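Local structure of hydrolase, haloacid dehalogenase-like family (Pseudomonas syringae pv. tomato, 3S6J) at residues M41-R46 and S60-M65; V143-G146 and P150-F153. The protein probably acts as a metal-dependent sugar phosphatase of the haloacid dehalogenase (HAD) superfamily, the present chain being its hydrolase domain with bound calcium. One frame throughout, in Å; residues are numbered along the deposited sequence.

Contact 1 of 2, residues M41-R46 and S60-M65; sequences MWRIHR and SRETGM
Segments 41-46 and 60-65 keep their backbones well apart, their nearest CA atoms, of Arg43 and Glu62, being 9.6 Å apart, so long side chains do the bridging. Glu62 runs extended beyond CG, chi2 176°, and brings its carboxylate to the edges of two guanidinium groups, those of Arg43 and Arg46, one turn apart on helix 41-47. Glu62 OE1 takes the main bond, from Arg43 NE at 2.7 Å; the partner lies near the guanidinium plane, but the two flat groups stand 85° apart, and OE1 is met on its anti side, 30° out of the carboxylate plane. Arg43 NH2 adds a weak bond to the same oxygen. Arg46 NH2 makes a salt bridge to Glu62 OE2 at 3.0 Å and a weak bond to OE1. Water 1 closes the network, donating to Glu62 OE1 and Arg43 O and accepting from Arg46 NE. Behind the charges, the Trp42 rim lies over a face of each guanidinium, CZ2 on Arg43 and CZ3 on Arg46. Arg43 NH2 also forms a salt bridge with Glu210 of the second subunit. Two arginines and a water sharing one carboxylate should favour its ionised form and tie the two cap helices together through charge, beside the subunit interface.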
loop_
_atom_site.group_PDB
_atom_site.type_symbol
_atom_site.label_atom_id
_atom_site.label_comp_id
_atom_site.label_asym_id
_atom_site.label_seq_id
_atom_site.Cartn_x
_atom_site.Cartn_y
_atom_site.Cartn_z
HETATM N N MSE E 41 1.606 9.242 -0.200
HETATM C CA MSE E 41 0.646 8.247 -0.660
HETATM C C MSE E 41 0.217 7.162 0.332
HETATM O O MSE E 41 -0.880 6.644 0.209
HETATM C CB MSE E 41 1.069 7.665 -2.006
HETATM C CG MSE E 41 0.398 8.463 -3.129
HETATM SE SE MSE E 41 1.284 8.141 -4.694
HETATM C CE MSE E 41 -0.012 6.929 -5.540
ATOM N N TRP E 42 1.042 6.836 1.317
ATOM C CA TRP E 42 0.605 5.869 2.338
ATOM C C TRP E 42 -0.618 6.381 3.147
ATOM O O TRP E 42 -1.519 5.594 3.489
ATOM C CB TRP E 42 1.756 5.467 3.270
ATOM C CG TRP E 42 2.106 6.529 4.275
ATOM C CD1 TRP E 42 2.880 7.634 4.067
ATOM C CD2 TRP E 42 1.693 6.579 5.647
ATOM N NE1 TRP E 42 2.966 8.375 5.233
ATOM C CE2 TRP E 42 2.247 7.744 6.210
ATOM C CE3 TRP E 42 0.902 5.752 6.448
ATOM C CZ2 TRP E 42 2.024 8.116 7.540
ATOM C CZ3 TRP E 42 0.691 6.110 7.765
ATOM C CH2 TRP E 42 1.253 7.286 8.297
ATOM N N ARG E 43 -0.655 7.690 3.425
ATOM C CA ARG E 43 -1.779 8.318 4.128
ATOM C C ARG E 43 -3.060 8.261 3.296
ATOM O O ARG E 43 -4.144 8.084 3.834
ATOM C CB ARG E 43 -1.467 9.790 4.530
ATOM C CG ARG E 43 -0.066 10.022 5.113
ATOM C CD ARG E 43 0.079 11.327 5.909
ATOM N NE ARG E 43 -0.475 11.116 7.246
ATOM C CZ ARG E 43 0.211 11.156 8.384
ATOM N NH1 ARG E 43 1.498 11.450 8.394
ATOM N NH2 ARG E 43 -0.419 10.921 9.521
ATOM N N ILE E 44 -2.939 8.425 1.979
ATOM C CA ILE E 44 -4.101 8.285 1.093
ATOM C C ILE E 44 -4.584 6.826 1.040
ATOM O O ILE E 44 -5.788 6.550 1.058
ATOM C CB ILE E 44 -3.809 8.805 -0.339
ATOM C CG1 ILE E 44 -3.493 10.314 -0.301
ATOM C CG2 ILE E 44 -5.007 8.525 -1.253
ATOM C CD1 ILE E 44 -2.796 10.881 -1.545
ATOM N N HIS E 45 -3.631 5.900 1.008
ATOM C CA HIS E 45 -3.925 4.459 0.921
ATOM C C HIS E 45 -4.672 4.016 2.176
ATOM O O HIS E 45 -5.559 3.166 2.115
ATOM C CB HIS E 45 -2.618 3.652 0.746
ATOM C CG HIS E 45 -2.822 2.202 0.403
ATOM N ND1 HIS E 45 -1.780 1.368 0.085
ATOM C CD2 HIS E 45 -3.956 1.454 0.308
ATOM C CE1 HIS E 45 -2.254 0.161 -0.198
ATOM N NE2 HIS E 45 -3.567 0.194 -0.065
ATOM N N ARG E 46 -4.323 4.608 3.313
ATOM C CA ARG E 46 -4.972 4.281 4.589
ATOM C C ARG E 46 -6.481 4.538 4.578
ATOM O O ARG E 46 -7.230 3.878 5.300
ATOM C CB ARG E 46 -4.364 5.114 5.726
ATOM C CG ARG E 46 -3.112 4.546 6.366
ATOM C CD ARG E 46 -3.036 4.970 7.853
ATOM N NE ARG E 46 -3.217 6.416 8.069
ATOM C CZ ARG E 46 -2.791 7.074 9.155
ATOM N NH1 ARG E 46 -2.154 6.428 10.131
ATOM N NH2 ARG E 46 -2.994 8.382 9.271
ATOM N N SER E 60 -7.947 15.879 6.146
ATOM C CA SER E 60 -8.074 17.272 6.531
ATOM C C SER E 60 -7.657 17.479 7.984
ATOM O O SER E 60 -6.637 18.110 8.292
ATOM C CB SER E 60 -9.548 17.655 6.379
ATOM O OG SER E 60 -9.729 19.041 6.228
ATOM N N ARG E 61 -8.475 16.943 8.876
ATOM C CA ARG E 61 -8.200 16.966 10.301
ATOM C C ARG E 61 -6.810 16.436 10.674
ATOM O O ARG E 61 -6.156 16.985 11.556
ATOM C CB ARG E 61 -9.298 16.189 11.027
ATOM C CG ARG E 61 -8.927 15.707 12.401
ATOM C CD ARG E 61 -10.025 16.055 13.386
ATOM N NE ARG E 61 -9.767 17.342 14.026
ATOM C CZ ARG E 61 -10.673 18.033 14.715
ATOM N NH1 ARG E 61 -11.908 17.552 14.854
ATOM N NH2 ARG E 61 -10.345 19.197 15.263
ATOM N N GLU E 62 -6.338 15.383 10.008
ATOM C CA GLU E 62 -5.035 14.835 10.389
ATOM C C GLU E 62 -3.869 15.720 9.939
ATOM O O GLU E 62 -2.752 15.587 10.441
ATOM C CB GLU E 62 -4.882 13.359 10.002
ATOM C CG GLU E 62 -4.150 13.025 8.710
ATOM C CD GLU E 62 -4.002 11.505 8.541
ATOM O OE1 GLU E 62 -3.124 11.029 7.775
ATOM O OE2 GLU E 62 -4.774 10.778 9.208
ATOM N N THR E 63 -4.142 16.656 9.030
ATOM C CA THR E 63 -3.130 17.627 8.601
ATOM C C THR E 63 -3.315 18.991 9.261
ATOM O O THR E 63 -2.458 19.861 9.112
ATOM C CB THR E 63 -3.106 17.833 7.071
ATOM O OG1 THR E 63 -4.202 18.672 6.683
ATOM C CG2 THR E 63 -3.178 16.500 6.342
ATOM N N GLY E 64 -4.439 19.180 9.958
ATOM C CA GLY E 64 -4.632 20.320 10.844
ATOM C C GLY E 64 -5.298 21.540 10.229
ATOM O O GLY E 64 -5.089 22.677 10.665
HETATM N N MSE E 65 -6.136 21.324 9.231
HETATM C CA MSE E 65 -6.562 22.461 8.451
HETATM C C MSE E 65 -8.052 22.578 8.067
HETATM O O MSE E 65 -8.725 23.499 8.538
HETATM C CB MSE E 65 -5.628 22.612 7.259
HETATM C CG MSE E 65 -6.344 22.800 5.987
HETATM SE SE MSE E 65 -6.582 21.077 5.155
HETATM C CE MSE E 65 -4.718 20.825 4.591
HETATM O O HOH W 1 -4.120 8.607 6.661
#

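Contact 2 of 2, residues V143-G146 and P150-F153; sequences VSYG and PDLF
Asp151 OD2 takes a weak hydrogen bond from the backbone N of Tyr145, 3.5 Å away with an N-H...O angle of 145°, and it is the one polar bond between residues 143-146 and 150-153. The N of Ser144 sits equally far from the same oxygen, so the carboxylate reaches into the bend of the loop ahead of helix 151-160. Tyr145 CD2 comes to 3.8 Å from Asp151 OD2, with ring and carboxylate planes 45° apart. Tyr145 O lies 3.4 Å from Asp151 CB, so the aspartate is touched along its stem as well as at its end. On the other flank the contact is apolar. Val143 and Leu152 cross at about a right angle; Val143 CG2, placed between the backbone N and the carbonyl carbon (chi1 -67° to CG1), is turned onto Leu152 CD1 at 3.4 Å, tighter than usual for two carbons. Leu152 CD2 rests 3.6 Å from Gly146 CA and also faces Tyr145 O. Asp149 OD1 accepts a hydrogen bond from Asp151 N, while Phe153 packs on helix 174-182. Lys147, between the segments, probably corresponds to the conserved motif III lysine of HAD enzymes. With its one polar bond long and weak, the loop is probably kept beside residues 150-153 mainly by carbon contacts and the short connection, and the carboxylate of Asp151 probably adds a modest electrostatic pull on the backbone N-H groups.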
loop_
_atom_site.group_PDB
_atom_site.type_symbol
_atom_site.label_atom_id
_atom_site.label_comp_id
_atom_site.label_asym_id
_atom_site.label_seq_id
_atom_site.Cartn_x
_atom_site.Cartn_y
_atom_site.Cartn_z
ATOM N N VAL E 143 -26.992 5.897 -0.481
ATOM C CA VAL E 143 -27.102 6.097 0.957
ATOM C C VAL E 143 -26.638 7.495 1.349
ATOM O O VAL E 143 -26.114 8.240 0.518
ATOM C CB VAL E 143 -26.259 5.053 1.729
ATOM C CG1 VAL E 143 -26.842 3.655 1.554
ATOM C CG2 VAL E 143 -24.826 5.098 1.262
ATOM N N SER E 144 -26.832 7.852 2.616
ATOM C CA SER E 144 -26.374 9.142 3.116
ATOM C C SER E 144 -24.885 9.091 3.443
ATOM O O SER E 144 -24.152 10.051 3.227
ATOM C CB SER E 144 -27.155 9.549 4.375
ATOM O OG SER E 144 -28.561 9.417 4.208
ATOM N N TYR E 145 -24.439 7.960 3.970
ATOM C CA TYR E 145 -23.101 7.873 4.541
ATOM C C TYR E 145 -22.357 6.671 3.997
ATOM O O TYR E 145 -22.938 5.599 3.798
ATOM C CB TYR E 145 -23.200 7.804 6.073
ATOM C CG TYR E 145 -23.973 8.967 6.661
ATOM C CD1 TYR E 145 -23.448 10.250 6.635
ATOM C CD2 TYR E 145 -25.232 8.781 7.232
ATOM C CE1 TYR E 145 -24.145 11.324 7.169
ATOM C CE2 TYR E 145 -25.944 9.846 7.767
ATOM C CZ TYR E 145 -25.397 11.122 7.729
ATOM O OH TYR E 145 -26.090 12.209 8.257
ATOM N N GLY E 146 -21.068 6.853 3.744
ATOM C CA GLY E 146 -20.242 5.772 3.262
ATOM C C GLY E 146 -19.553 5.097 4.423
ATOM O O GLY E 146 -19.764 5.448 5.591
ATOM N N PRO E 150 -22.422 2.020 8.746
ATOM C CA PRO E 150 -23.035 0.735 8.390
ATOM C C PRO E 150 -24.069 0.863 7.271
ATOM O O PRO E 150 -24.601 -0.156 6.813
ATOM C CB PRO E 150 -23.751 0.319 9.682
ATOM C CG PRO E 150 -23.195 1.182 10.753
ATOM C CD PRO E 150 -22.790 2.451 10.103
ATOM N N ASP E 151 -24.356 2.089 6.851
ATOM C CA ASP E 151 -25.396 2.336 5.859
ATOM C C ASP E 151 -25.363 1.393 4.679
ATOM O O ASP E 151 -26.362 0.731 4.386
ATOM C CB ASP E 151 -25.329 3.772 5.349
ATOM C CG ASP E 151 -26.383 4.652 5.975
ATOM O OD1 ASP E 151 -26.929 4.244 7.028
ATOM O OD2 ASP E 151 -26.670 5.735 5.411
ATOM N N LEU E 152 -24.226 1.361 3.985
ATOM C CA LEU E 152 -24.088 0.559 2.777
ATOM C C LEU E 152 -24.426 -0.927 2.997
ATOM O O LEU E 152 -25.062 -1.553 2.147
ATOM C CB LEU E 152 -22.674 0.676 2.188
ATOM C CG LEU E 152 -22.297 1.677 1.081
ATOM C CD1 LEU E 152 -23.487 2.162 0.276
ATOM C CD2 LEU E 152 -21.534 2.842 1.635
ATOM N N PHE E 153 -23.975 -1.497 4.110
ATOM C CA PHE E 153 -24.131 -2.929 4.325
ATOM C C PHE E 153 -25.573 -3.260 4.652
ATOM O O PHE E 153 -26.089 -4.303 4.254
ATOM C CB PHE E 153 -23.194 -3.424 5.430
ATOM C CG PHE E 153 -21.726 -3.343 5.066
ATOM C CD1 PHE E 153 -21.330 -3.293 3.739
ATOM C CD2 PHE E 153 -20.747 -3.336 6.047
ATOM C CE1 PHE E 153 -19.986 -3.222 3.398
ATOM C CE2 PHE E 153 -19.398 -3.273 5.708
ATOM C CZ PHE E 153 -19.024 -3.212 4.386
#

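Overall arrangement
Contact 1 closes before contact 2 opens, so the two lie in series along the chain, their centres 22 Å apart and their nearest atoms about 12 Å apart without touching. Contact 1 joins helices 41-47 and 52-63 of the helical cap region, inserted after strand 8-11, the first along the chain and central in the parallel sheet. Contact 2 belongs to the Rossmann-like core, where the loop after edge strand 137-138 leads into helix 151-160 and on to strand 167-171. The Arg46 side chain is about 11 Å from that of Asp172, and the Leu152 side chain about 8 Å from that of Asp12, both ligands of the bound calcium. Contact 1 thus lies in the cap and contact 2 in the core, the two parts between which the active site of HAD enzymes lies.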